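Local atomic coordinates of collagen adhesin (Staphylococcus aureus, PDB entry 2F68), a protein that probably attaches Staphylococcus aureus to collagen of the host, its two extracellular domains closing around the ligand in the proposed "Collagen Hug" mode. Residues 45-56 and 88-99; 222-230 and 243-254. All coordinates share one frame; numbering follows the deposited sequence.

Interaction 1: residues 45-56 and 88-99; sequences KIQNGDMIKVAW and DGATITFNDKVE
Ile-46 lays its CG2 methyl over one face of the Phe-94 ring, 3.7 Å from the ring centroid and only 15° off the normal, a CH-pi contact. With CG1 beside the backbone N (chi1 -55°), CG2 stands anti to that N and faces the ring. Ile-52 meets the same ring at its edge, CD1 lying 3.7 Å from Phe-94 CE1. Farther along, Ala-90 CB touches both Val-54 CB and Trp-56 CH2, at 3.9 Å each, from directions nearly at right angles. The backbones run antiparallel, segment axes at 164°; Ile-52 and Ile-92 are hydrogen-bonded both ways, with Ile-92 N to Ile-52 O at 2.8 Å. The other face is looser: Met-51 CE reaches Thr-91 CG2 at 3.9 Å, while the Lys-53 chain runs on with no close partner on 88-99 beyond CG. At the type II turn 47-50, where Gln-47 and Glu-99 are exposed, Glu-99 OE2 accepts from Asn-48 N at 3.3 Å, the N-H tilted from the carboxylate plane, and Gly-49 N donates to Phe-94 O at 2.9 Å. This is an antiparallel strand pair of the Ig-like domain: its buried face of Ile-52, Val-54, Ala-90 and Ile-92 turns toward strands 31-40 and 104-116, whereas strand 78-86 continues the sheet beside 89-94.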
loop_
_atom_site.group_PDB
_atom_site.type_symbol
_atom_site.label_atom_id
_atom_site.label_comp_id
_atom_site.label_asym_id
_atom_site.label_seq_id
_atom_site.Cartn_x
_atom_site.Cartn_y
_atom_site.Cartn_z
ATOM N N LYS A 45 32.678 1.213 -16.945
ATOM C CA LYS A 45 31.922 0.181 -17.656
ATOM C C LYS A 45 31.147 -0.715 -16.689
ATOM O O LYS A 45 31.706 -1.220 -15.712
ATOM C CB LYS A 45 32.862 -0.661 -18.529
ATOM C CG LYS A 45 32.162 -1.676 -19.425
ATOM C CD LYS A 45 33.166 -2.541 -20.176
ATOM C CE LYS A 45 32.480 -3.674 -20.930
ATOM N NZ LYS A 45 31.651 -3.190 -22.070
ATOM N N ILE A 46 29.859 -0.898 -16.972
ATOM C CA ILE A 46 28.985 -1.738 -16.153
ATOM C C ILE A 46 29.257 -3.216 -16.442
ATOM O O ILE A 46 29.184 -3.659 -17.591
ATOM C CB ILE A 46 27.487 -1.400 -16.375
ATOM C CG1 ILE A 46 27.230 0.091 -16.119
ATOM C CG2 ILE A 46 26.597 -2.262 -15.477
ATOM C CD1 ILE A 46 25.938 0.623 -16.719
ATOM N N GLN A 47 29.573 -3.963 -15.386
ATOM C CA GLN A 47 29.955 -5.370 -15.504
ATOM C C GLN A 47 28.901 -6.310 -14.915
ATOM O O GLN A 47 27.893 -5.862 -14.361
ATOM C CB GLN A 47 31.309 -5.611 -14.827
ATOM C CG GLN A 47 32.481 -4.882 -15.477
ATOM C CD GLN A 47 33.773 -5.017 -14.688
ATOM O OE1 GLN A 47 34.388 -4.020 -14.312
ATOM N NE2 GLN A 47 34.189 -6.254 -14.433
ATOM N N ASN A 48 29.145 -7.613 -15.048
ATOM C CA ASN A 48 28.287 -8.644 -14.470
ATOM C C ASN A 48 28.411 -8.685 -12.949
ATOM O O ASN A 48 29.516 -8.792 -12.409
ATOM C CB ASN A 48 28.619 -10.015 -15.078
ATOM C CG ASN A 48 27.874 -11.162 -14.404
ATOM O OD1 ASN A 48 26.694 -11.050 -14.067
ATOM N ND2 ASN A 48 28.566 -12.280 -14.217
ATOM N N GLY A 49 27.272 -8.594 -12.268
ATOM C CA GLY A 49 27.233 -8.627 -10.808
ATOM C C GLY A 49 27.238 -7.258 -10.155
ATOM O O GLY A 49 27.160 -7.153 -8.929
ATOM N N ASP A 50 27.331 -6.212 -10.972
ATOM C CA ASP A 50 27.321 -4.833 -10.486
ATOM C C ASP A 50 25.942 -4.443 -9.963
ATOM O O ASP A 50 24.922 -4.786 -10.568
ATOM C CB ASP A 50 27.756 -3.869 -11.594
ATOM C CG ASP A 50 29.218 -4.038 -11.987
ATOM O OD1 ASP A 50 29.847 -5.041 -11.586
ATOM O OD2 ASP A 50 29.738 -3.160 -12.706
ATOM N N MET A 51 25.917 -3.732 -8.838
ATOM C CA MET A 51 24.656 -3.309 -8.227
ATOM C C MET A 51 24.606 -1.828 -7.851
ATOM O O MET A 51 25.591 -1.259 -7.374
ATOM C CB MET A 51 24.290 -4.187 -7.021
ATOM C CG MET A 51 25.383 -4.351 -5.969
ATOM S SD MET A 51 24.748 -4.812 -4.339
ATOM C CE MET A 51 23.873 -6.338 -4.692
ATOM N N ILE A 52 23.442 -1.223 -8.078
ATOM C CA ILE A 52 23.176 0.163 -7.704
ATOM C C ILE A 52 22.140 0.186 -6.579
ATOM O O ILE A 52 21.042 -0.357 -6.727
ATOM C CB ILE A 52 22.677 0.995 -8.913
ATOM C CG1 ILE A 52 23.767 1.092 -9.987
ATOM C CG2 ILE A 52 22.231 2.385 -8.464
ATOM C CD1 ILE A 52 23.259 1.486 -11.367
ATOM N N LYS A 53 22.497 0.814 -5.462
ATOM C CA LYS A 53 21.628 0.861 -4.286
ATOM C C LYS A 53 20.980 2.227 -4.073
ATOM O O LYS A 53 21.631 3.266 -4.214
ATOM C CB LYS A 53 22.398 0.449 -3.028
ATOM C CG LYS A 53 22.650 -1.047 -2.906
ATOM C CD LYS A 53 23.331 -1.381 -1.589
ATOM C CE LYS A 53 23.477 -2.882 -1.406
ATOM N NZ LYS A 53 24.150 -3.222 -0.123
ATOM N N VAL A 54 19.692 2.208 -3.736
ATOM C CA VAL A 54 18.951 3.413 -3.373
ATOM C C VAL A 54 18.514 3.292 -1.912
ATOM O O VAL A 54 17.697 2.433 -1.566
ATOM C CB VAL A 54 17.722 3.643 -4.296
ATOM C CG1 VAL A 54 16.984 4.918 -3.907
ATOM C CG2 VAL A 54 18.146 3.706 -5.760
ATOM N N ALA A 55 19.073 4.151 -1.062
ATOM C CA ALA A 55 18.853 4.077 0.383
ATOM C C ALA A 55 18.004 5.228 0.922
ATOM O O ALA A 55 18.015 6.333 0.376
ATOM C CB ALA A 55 20.189 4.012 1.117
ATOM N N TRP A 56 17.275 4.948 2.002
ATOM C CA TRP A 56 16.409 5.925 2.664
ATOM C C TRP A 56 16.235 5.582 4.150
ATOM O O TRP A 56 16.449 4.431 4.541
ATOM C CB TRP A 56 15.044 6.000 1.966
ATOM C CG TRP A 56 14.402 4.665 1.710
ATOM C CD1 TRP A 56 13.881 3.811 2.640
ATOM C CD2 TRP A 56 14.197 4.041 0.436
ATOM N NE1 TRP A 56 13.373 2.691 2.027
ATOM C CE2 TRP A 56 13.553 2.807 0.674
ATOM C CE3 TRP A 56 14.499 4.405 -0.883
ATOM C CZ2 TRP A 56 13.204 1.932 -0.360
ATOM C CZ3 TRP A 56 14.153 3.533 -1.911
ATOM C CH2 TRP A 56 13.511 2.310 -1.642
ATOM N N ASP A 88 12.760 -1.440 2.615
ATOM C CA ASP A 88 13.949 -0.888 3.263
ATOM C C ASP A 88 15.059 -0.472 2.293
ATOM O O ASP A 88 16.031 0.169 2.700
ATOM C CB ASP A 88 14.495 -1.871 4.308
ATOM C CG ASP A 88 13.539 -2.087 5.474
ATOM O OD1 ASP A 88 12.716 -1.190 5.763
ATOM O OD2 ASP A 88 13.615 -3.161 6.109
ATOM N N GLY A 89 14.912 -0.828 1.018
ATOM C CA GLY A 89 15.906 -0.477 0.002
ATOM C C GLY A 89 15.543 -0.875 -1.417
ATOM O O GLY A 89 14.664 -1.709 -1.635
ATOM N N ALA A 90 16.230 -0.268 -2.383
ATOM C CA ALA A 90 16.055 -0.594 -3.797
ATOM C C ALA A 90 17.401 -0.942 -4.426
ATOM O O ALA A 90 18.377 -0.205 -4.269
ATOM C CB ALA A 90 15.398 0.564 -4.535
ATOM N N THR A 91 17.446 -2.067 -5.137
ATOM C CA THR A 91 18.696 -2.574 -5.704
ATOM C C THR A 91 18.575 -2.869 -7.201
ATOM O O THR A 91 17.648 -3.555 -7.638
ATOM C CB THR A 91 19.187 -3.838 -4.952
ATOM O OG1 THR A 91 19.077 -3.632 -3.537
ATOM C CG2 THR A 91 20.640 -4.153 -5.299
ATOM N N ILE A 92 19.522 -2.336 -7.972
ATOM C CA ILE A 92 19.608 -2.587 -9.410
ATOM C C ILE A 92 20.776 -3.530 -9.685
ATOM O O ILE A 92 21.938 -3.140 -9.561
ATOM C CB ILE A 92 19.808 -1.269 -10.219
ATOM C CG1 ILE A 92 18.789 -0.191 -9.801
ATOM C CG2 ILE A 92 19.787 -1.540 -11.734
ATOM C CD1 ILE A 92 17.319 -0.530 -10.084
ATOM N N THR A 93 20.460 -4.769 -10.058
ATOM C CA THR A 93 21.482 -5.790 -10.294
ATOM C C THR A 93 21.594 -6.134 -11.779
ATOM O O THR A 93 20.592 -6.432 -12.433
ATOM C CB THR A 93 21.203 -7.073 -9.472
ATOM O OG1 THR A 93 20.869 -6.719 -8.124
ATOM C CG2 THR A 93 22.423 -7.990 -9.460
ATOM N N PHE A 94 22.820 -6.087 -12.296
ATOM C CA PHE A 94 23.097 -6.391 -13.699
ATOM C C PHE A 94 23.673 -7.796 -13.857
ATOM O O PHE A 94 24.498 -8.232 -13.048
ATOM C CB PHE A 94 24.070 -5.366 -14.294
ATOM C CG PHE A 94 23.570 -3.949 -14.248
ATOM C CD1 PHE A 94 23.879 -3.122 -13.170
ATOM C CD2 PHE A 94 22.797 -3.434 -15.286
ATOM C CE1 PHE A 94 23.422 -1.809 -13.123
ATOM C CE2 PHE A 94 22.336 -2.121 -15.247
ATOM C CZ PHE A 94 22.649 -1.309 -14.163
ATOM N N ASN A 95 23.237 -8.496 -14.902
ATOM C CA ASN A 95 23.749 -9.833 -15.213
ATOM C C ASN A 95 24.825 -9.814 -16.308
ATOM O O ASN A 95 25.362 -8.755 -16.635
ATOM C CB ASN A 95 22.602 -10.799 -15.554
ATOM C CG ASN A 95 21.674 -10.261 -16.632
ATOM O OD1 ASN A 95 22.110 -9.900 -17.726
ATOM N ND2 ASN A 95 20.382 -10.221 -16.330
ATOM N N ASP A 96 25.133 -10.987 -16.861
ATOM C CA ASP A 96 26.201 -11.134 -17.857
ATOM C C ASP A 96 25.869 -10.530 -19.227
ATOM O O ASP A 96 26.768 -10.287 -20.036
ATOM C CB ASP A 96 26.604 -12.609 -18.004
ATOM C CG ASP A 96 25.441 -13.502 -18.409
ATOM O OD1 ASP A 96 25.004 -13.434 -19.579
ATOM O OD2 ASP A 96 24.973 -14.288 -17.559
ATOM N N LYS A 97 24.584 -10.290 -19.475
ATOM C CA LYS A 97 24.114 -9.775 -20.763
ATOM C C LYS A 97 24.366 -8.273 -20.950
ATOM O O LYS A 97 24.174 -7.741 -22.045
ATOM C CB LYS A 97 22.623 -10.089 -20.959
ATOM C CG LYS A 97 22.270 -11.576 -20.970
ATOM C CD LYS A 97 22.550 -12.222 -22.323
ATOM C CE LYS A 97 22.152 -13.693 -22.336
ATOM N NZ LYS A 97 20.676 -13.891 -22.258
ATOM N N VAL A 98 24.796 -7.599 -19.884
ATOM C CA VAL A 98 25.082 -6.162 -19.934
ATOM C C VAL A 98 26.507 -5.877 -20.434
ATOM O O VAL A 98 26.824 -4.749 -20.823
ATOM C CB VAL A 98 24.809 -5.474 -18.560
ATOM C CG1 VAL A 98 25.989 -5.646 -17.601
ATOM C CG2 VAL A 98 24.473 -3.998 -18.747
ATOM N N GLU A 99 27.351 -6.908 -20.433
ATOM C CA GLU A 99 28.754 -6.781 -20.838
ATOM C C GLU A 99 28.935 -6.645 -22.351
ATOM O O GLU A 99 29.958 -6.133 -22.812
ATOM C CB GLU A 99 29.579 -7.958 -20.307
ATOM C CG GLU A 99 29.783 -7.947 -18.793
ATOM C CD GLU A 99 30.708 -9.051 -18.301
ATOM O OE1 GLU A 99 30.892 -10.058 -19.019
ATOM O OE2 GLU A 99 31.249 -8.912 -17.183
HETATM O O HOH W 1 17.596 2.379 3.130
#

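Interaction 2: residues 222-230 and 243-254; sequences FEKAFPGSK and TIPQGYGSYNSF
Phe-226 turns the edge of its ring toward the face of Tyr-248 in an offset edge-to-face pair, centroids 5.5 Å apart, with CD1 of Phe-226 3.5 Å from CD1 of Tyr-248. Phe-254 in turn points its edge at the face of Phe-226, planes at 75°. Phe-222 completes the cluster rim to rim, its CZ 3.7 Å from Phe-254 CE2; CG anti to the backbone N (chi1 -175°) carries this ring off the helix toward strand 252-262. Pro-227 crosses the tyrosine at about a right angle, its CG 3.4 Å from Tyr-248 OH. Beyond the rings, Pro-245 CD sits 3.2 Å from Ser-229 OG. The outer frame is backbone: Lys-230 N donates to Thr-243 O at 3.1 Å, on a lone pair in the carbonyl plane, and Thr-243 N returns a bond to Lys-230 O. A type II turn from Phe-226 to Ser-229 leads from helix to strand, while Asn-252 ND2 holds Tyr-248 O at 3.0 Å. The cluster links the end of helix 218-225, the short helix 246-249 and strand 252-262, with Ile-244 of strand 239-244 over Phe-254. It lies at the edge of the hydrophobic core of the collagen-binding domain, Phe-222, Phe-226 and Phe-254 buried and Tyr-248 toward the surface.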
loop_
_atom_site.group_PDB
_atom_site.type_symbol
_atom_site.label_atom_id
_atom_site.label_comp_id
_atom_site.label_asym_id
_atom_site.label_seq_id
_atom_site.Cartn_x
_atom_site.Cartn_y
_atom_site.Cartn_z
ATOM N N PHE A 222 -18.024 -14.451 15.977
ATOM C CA PHE A 222 -18.725 -13.167 16.005
ATOM C C PHE A 222 -20.239 -13.361 16.083
ATOM O O PHE A 222 -20.919 -12.676 16.849
ATOM C CB PHE A 222 -18.355 -12.325 14.776
ATOM C CG PHE A 222 -18.948 -10.939 14.780
ATOM C CD1 PHE A 222 -18.291 -9.888 15.415
ATOM C CD2 PHE A 222 -20.159 -10.681 14.142
ATOM C CE1 PHE A 222 -18.834 -8.604 15.420
ATOM C CE2 PHE A 222 -20.710 -9.401 14.141
ATOM C CZ PHE A 222 -20.045 -8.362 14.781
ATOM N N GLU A 223 -20.756 -14.298 15.289
ATOM C CA GLU A 223 -22.191 -14.576 15.229
ATOM C C GLU A 223 -22.710 -15.288 16.481
ATOM O O GLU A 223 -23.896 -15.197 16.805
ATOM C CB GLU A 223 -22.533 -15.383 13.972
ATOM C CG GLU A 223 -22.406 -14.593 12.670
ATOM C CD GLU A 223 -22.741 -15.413 11.430
ATOM O OE1 GLU A 223 -23.264 -16.539 11.565
ATOM O OE2 GLU A 223 -22.479 -14.921 10.311
ATOM N N LYS A 224 -21.819 -15.994 17.174
ATOM C CA LYS A 224 -22.160 -16.672 18.426
ATOM C C LYS A 224 -22.176 -15.707 19.611
ATOM O O LYS A 224 -23.062 -15.782 20.465
ATOM C CB LYS A 224 -21.200 -17.832 18.701
ATOM C CG LYS A 224 -21.507 -19.098 17.913
ATOM C CD LYS A 224 -20.502 -20.198 18.225
ATOM C CE LYS A 224 -20.794 -21.467 17.436
ATOM N NZ LYS A 224 -22.037 -22.153 17.890
ATOM N N ALA A 225 -21.192 -14.809 19.657
ATOM C CA ALA A 225 -21.098 -13.800 20.713
ATOM C C ALA A 225 -22.163 -12.717 20.553
ATOM O O ALA A 225 -22.632 -12.148 21.541
ATOM C CB ALA A 225 -19.710 -13.183 20.738
ATOM N N PHE A 226 -22.533 -12.441 19.305
ATOM C CA PHE A 226 -23.602 -11.497 18.996
ATOM C C PHE A 226 -24.732 -12.217 18.252
ATOM O O PHE A 226 -24.698 -12.317 17.023
ATOM C CB PHE A 226 -23.071 -10.321 18.164
ATOM C CG PHE A 226 -21.901 -9.605 18.788
ATOM C CD1 PHE A 226 -22.098 -8.660 19.788
ATOM C CD2 PHE A 226 -20.602 -9.868 18.361
ATOM C CE1 PHE A 226 -21.018 -7.994 20.364
ATOM C CE2 PHE A 226 -19.516 -9.207 18.931
ATOM C CZ PHE A 226 -19.725 -8.268 19.934
ATOM N N PRO A 227 -25.726 -12.741 18.999
ATOM C CA PRO A 227 -26.873 -13.409 18.375
ATOM C C PRO A 227 -27.738 -12.435 17.574
ATOM O O PRO A 227 -28.079 -11.356 18.062
ATOM C CB PRO A 227 -27.650 -13.974 19.570
ATOM C CG PRO A 227 -27.238 -13.144 20.728
ATOM C CD PRO A 227 -25.817 -12.749 20.470
ATOM N N GLY A 228 -28.077 -12.825 16.347
ATOM C CA GLY A 228 -28.814 -11.958 15.433
ATOM C C GLY A 228 -27.922 -11.377 14.350
ATOM O O GLY A 228 -28.399 -11.018 13.271
ATOM N N SER A 229 -26.625 -11.284 14.646
ATOM C CA SER A 229 -25.635 -10.793 13.687
ATOM C C SER A 229 -25.373 -11.814 12.586
ATOM O O SER A 229 -25.406 -13.023 12.828
ATOM C CB SER A 229 -24.321 -10.443 14.390
ATOM O OG SER A 229 -24.488 -9.357 15.283
ATOM N N LYS A 230 -25.114 -11.316 11.379
ATOM C CA LYS A 230 -24.838 -12.171 10.229
ATOM C C LYS A 230 -23.913 -11.482 9.227
ATOM O O LYS A 230 -24.278 -10.470 8.621
ATOM C CB LYS A 230 -26.149 -12.601 9.550
ATOM C CG LYS A 230 -25.995 -13.664 8.462
ATOM C CD LYS A 230 -25.734 -15.049 9.043
ATOM C CE LYS A 230 -25.536 -16.078 7.942
ATOM N NZ LYS A 230 -25.262 -17.434 8.491
ATOM N N THR A 243 -25.061 -7.548 9.001
ATOM C CA THR A 243 -26.251 -7.169 9.756
ATOM C C THR A 243 -25.936 -7.206 11.250
ATOM O O THR A 243 -25.513 -8.236 11.776
ATOM C CB THR A 243 -27.448 -8.098 9.442
ATOM O OG1 THR A 243 -27.619 -8.204 8.024
ATOM C CG2 THR A 243 -28.733 -7.563 10.067
ATOM N N ILE A 244 -26.127 -6.072 11.919
ATOM C CA ILE A 244 -25.887 -5.963 13.357
ATOM C C ILE A 244 -27.152 -5.459 14.060
ATOM O O ILE A 244 -27.659 -4.387 13.720
ATOM C CB ILE A 244 -24.688 -5.024 13.681
ATOM C CG1 ILE A 244 -23.436 -5.444 12.899
ATOM C CG2 ILE A 244 -24.403 -5.010 15.185
ATOM C CD1 ILE A 244 -22.388 -4.350 12.753
ATOM N N PRO A 245 -27.672 -6.239 15.031
ATOM C CA PRO A 245 -28.831 -5.833 15.835
ATOM C C PRO A 245 -28.570 -4.552 16.625
ATOM O O PRO A 245 -27.419 -4.254 16.956
ATOM C CB PRO A 245 -29.022 -7.012 16.796
ATOM C CG PRO A 245 -28.369 -8.164 16.123
ATOM C CD PRO A 245 -27.194 -7.580 15.413
ATOM N N GLN A 246 -29.635 -3.812 16.924
ATOM C CA GLN A 246 -29.524 -2.513 17.596
ATOM C C GLN A 246 -29.054 -2.605 19.050
ATOM O O GLN A 246 -28.508 -1.641 19.593
ATOM C CB GLN A 246 -30.838 -1.724 17.495
ATOM C CG GLN A 246 -32.014 -2.302 18.275
ATOM C CD GLN A 246 -33.241 -1.411 18.215
ATOM O OE1 GLN A 246 -33.532 -0.675 19.156
ATOM N NE2 GLN A 246 -33.960 -1.465 17.099
ATOM N N GLY A 247 -29.270 -3.764 19.670
ATOM C CA GLY A 247 -28.848 -4.008 21.047
ATOM C C GLY A 247 -27.344 -4.143 21.194
ATOM O O GLY A 247 -26.775 -3.743 22.212
ATOM N N TYR A 248 -26.704 -4.709 20.172
ATOM C CA TYR A 248 -25.253 -4.891 20.161
ATOM C C TYR A 248 -24.544 -3.810 19.347
ATOM O O TYR A 248 -23.353 -3.557 19.546
ATOM C CB TYR A 248 -24.887 -6.282 19.639
ATOM C CG TYR A 248 -25.426 -7.415 20.485
ATOM C CD1 TYR A 248 -24.860 -7.715 21.726
ATOM C CD2 TYR A 248 -26.500 -8.189 20.047
ATOM C CE1 TYR A 248 -25.351 -8.754 22.508
ATOM C CE2 TYR A 248 -26.999 -9.232 20.823
ATOM C CZ TYR A 248 -26.420 -9.508 22.052
ATOM O OH TYR A 248 -26.906 -10.537 22.825
ATOM N N GLY A 249 -25.282 -3.179 18.435
ATOM C CA GLY A 249 -24.759 -2.083 17.622
ATOM C C GLY A 249 -24.535 -0.813 18.422
ATOM O O GLY A 249 -23.641 -0.024 18.110
ATOM N N SER A 250 -25.354 -0.620 19.455
ATOM C CA SER A 250 -25.240 0.531 20.347
ATOM C C SER A 250 -24.040 0.401 21.281
ATOM O O SER A 250 -23.707 -0.701 21.727
ATOM C CB SER A 250 -26.521 0.703 21.165
ATOM O OG SER A 250 -27.638 0.953 20.330
ATOM N N TYR A 251 -23.401 1.537 21.562
ATOM C CA TYR A 251 -22.248 1.637 22.474
ATOM C C TYR A 251 -21.030 0.802 22.048
ATOM O O TYR A 251 -20.160 0.495 22.870
ATOM C CB TYR A 251 -22.648 1.303 23.923
ATOM C CG TYR A 251 -23.964 1.899 24.378
ATOM C CD1 TYR A 251 -24.079 3.261 24.663
ATOM C CD2 TYR A 251 -25.094 1.097 24.539
ATOM C CE1 TYR A 251 -25.288 3.809 25.084
ATOM C CE2 TYR A 251 -26.308 1.634 24.960
ATOM C CZ TYR A 251 -26.396 2.990 25.231
ATOM O OH TYR A 251 -27.593 3.526 25.648
ATOM N N ASN A 252 -20.968 0.448 20.764
ATOM C CA ASN A 252 -19.881 -0.373 20.229
ATOM C C ASN A 252 -19.416 0.065 18.843
ATOM O O ASN A 252 -20.224 0.483 18.011
ATOM C CB ASN A 252 -20.290 -1.849 20.190
ATOM C CG ASN A 252 -20.416 -2.460 21.573
ATOM O OD1 ASN A 252 -19.439 -2.556 22.318
ATOM N ND2 ASN A 252 -21.624 -2.884 21.920
ATOM N N SER A 253 -18.110 -0.039 18.609
ATOM C CA SER A 253 -17.517 0.262 17.309
ATOM C C SER A 253 -17.086 -1.025 16.614
ATOM O O SER A 253 -16.418 -1.868 17.215
ATOM C CB SER A 253 -16.321 1.206 17.467
ATOM O OG SER A 253 -15.800 1.590 16.206
ATOM N N PHE A 254 -17.473 -1.169 15.349
ATOM C CA PHE A 254 -17.175 -2.376 14.579
ATOM C C PHE A 254 -16.242 -2.081 13.408
ATOM O O PHE A 254 -16.616 -1.380 12.465
ATOM C CB PHE A 254 -18.469 -3.032 14.080
ATOM C CG PHE A 254 -19.387 -3.491 15.181
ATOM C CD1 PHE A 254 -20.390 -2.654 15.664
ATOM C CD2 PHE A 254 -19.256 -4.763 15.730
ATOM C CE1 PHE A 254 -21.244 -3.075 16.681
ATOM C CE2 PHE A 254 -20.106 -5.194 16.747
ATOM C CZ PHE A 254 -21.101 -4.348 17.224
#

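Interactions 1 and 2 lie in different domains, the bacterial Ig domain and the collagen-binding domain, and follow one another along the chain. Their centres are 54 Å apart, on opposite sides of the chain's centre, and their nearest atoms are about 30 Å apart, so neither touches the other. The geometry differs in kind: 45-56 with 88-99 is a regular pair of neighbouring strands, whereas 222-230 with 243-254 has a single bridge and relies on rings around helix ends. In the collagen hug model the two domains enclose collagen together; these contacts describe packing within each domain, not a demonstrated collagen site.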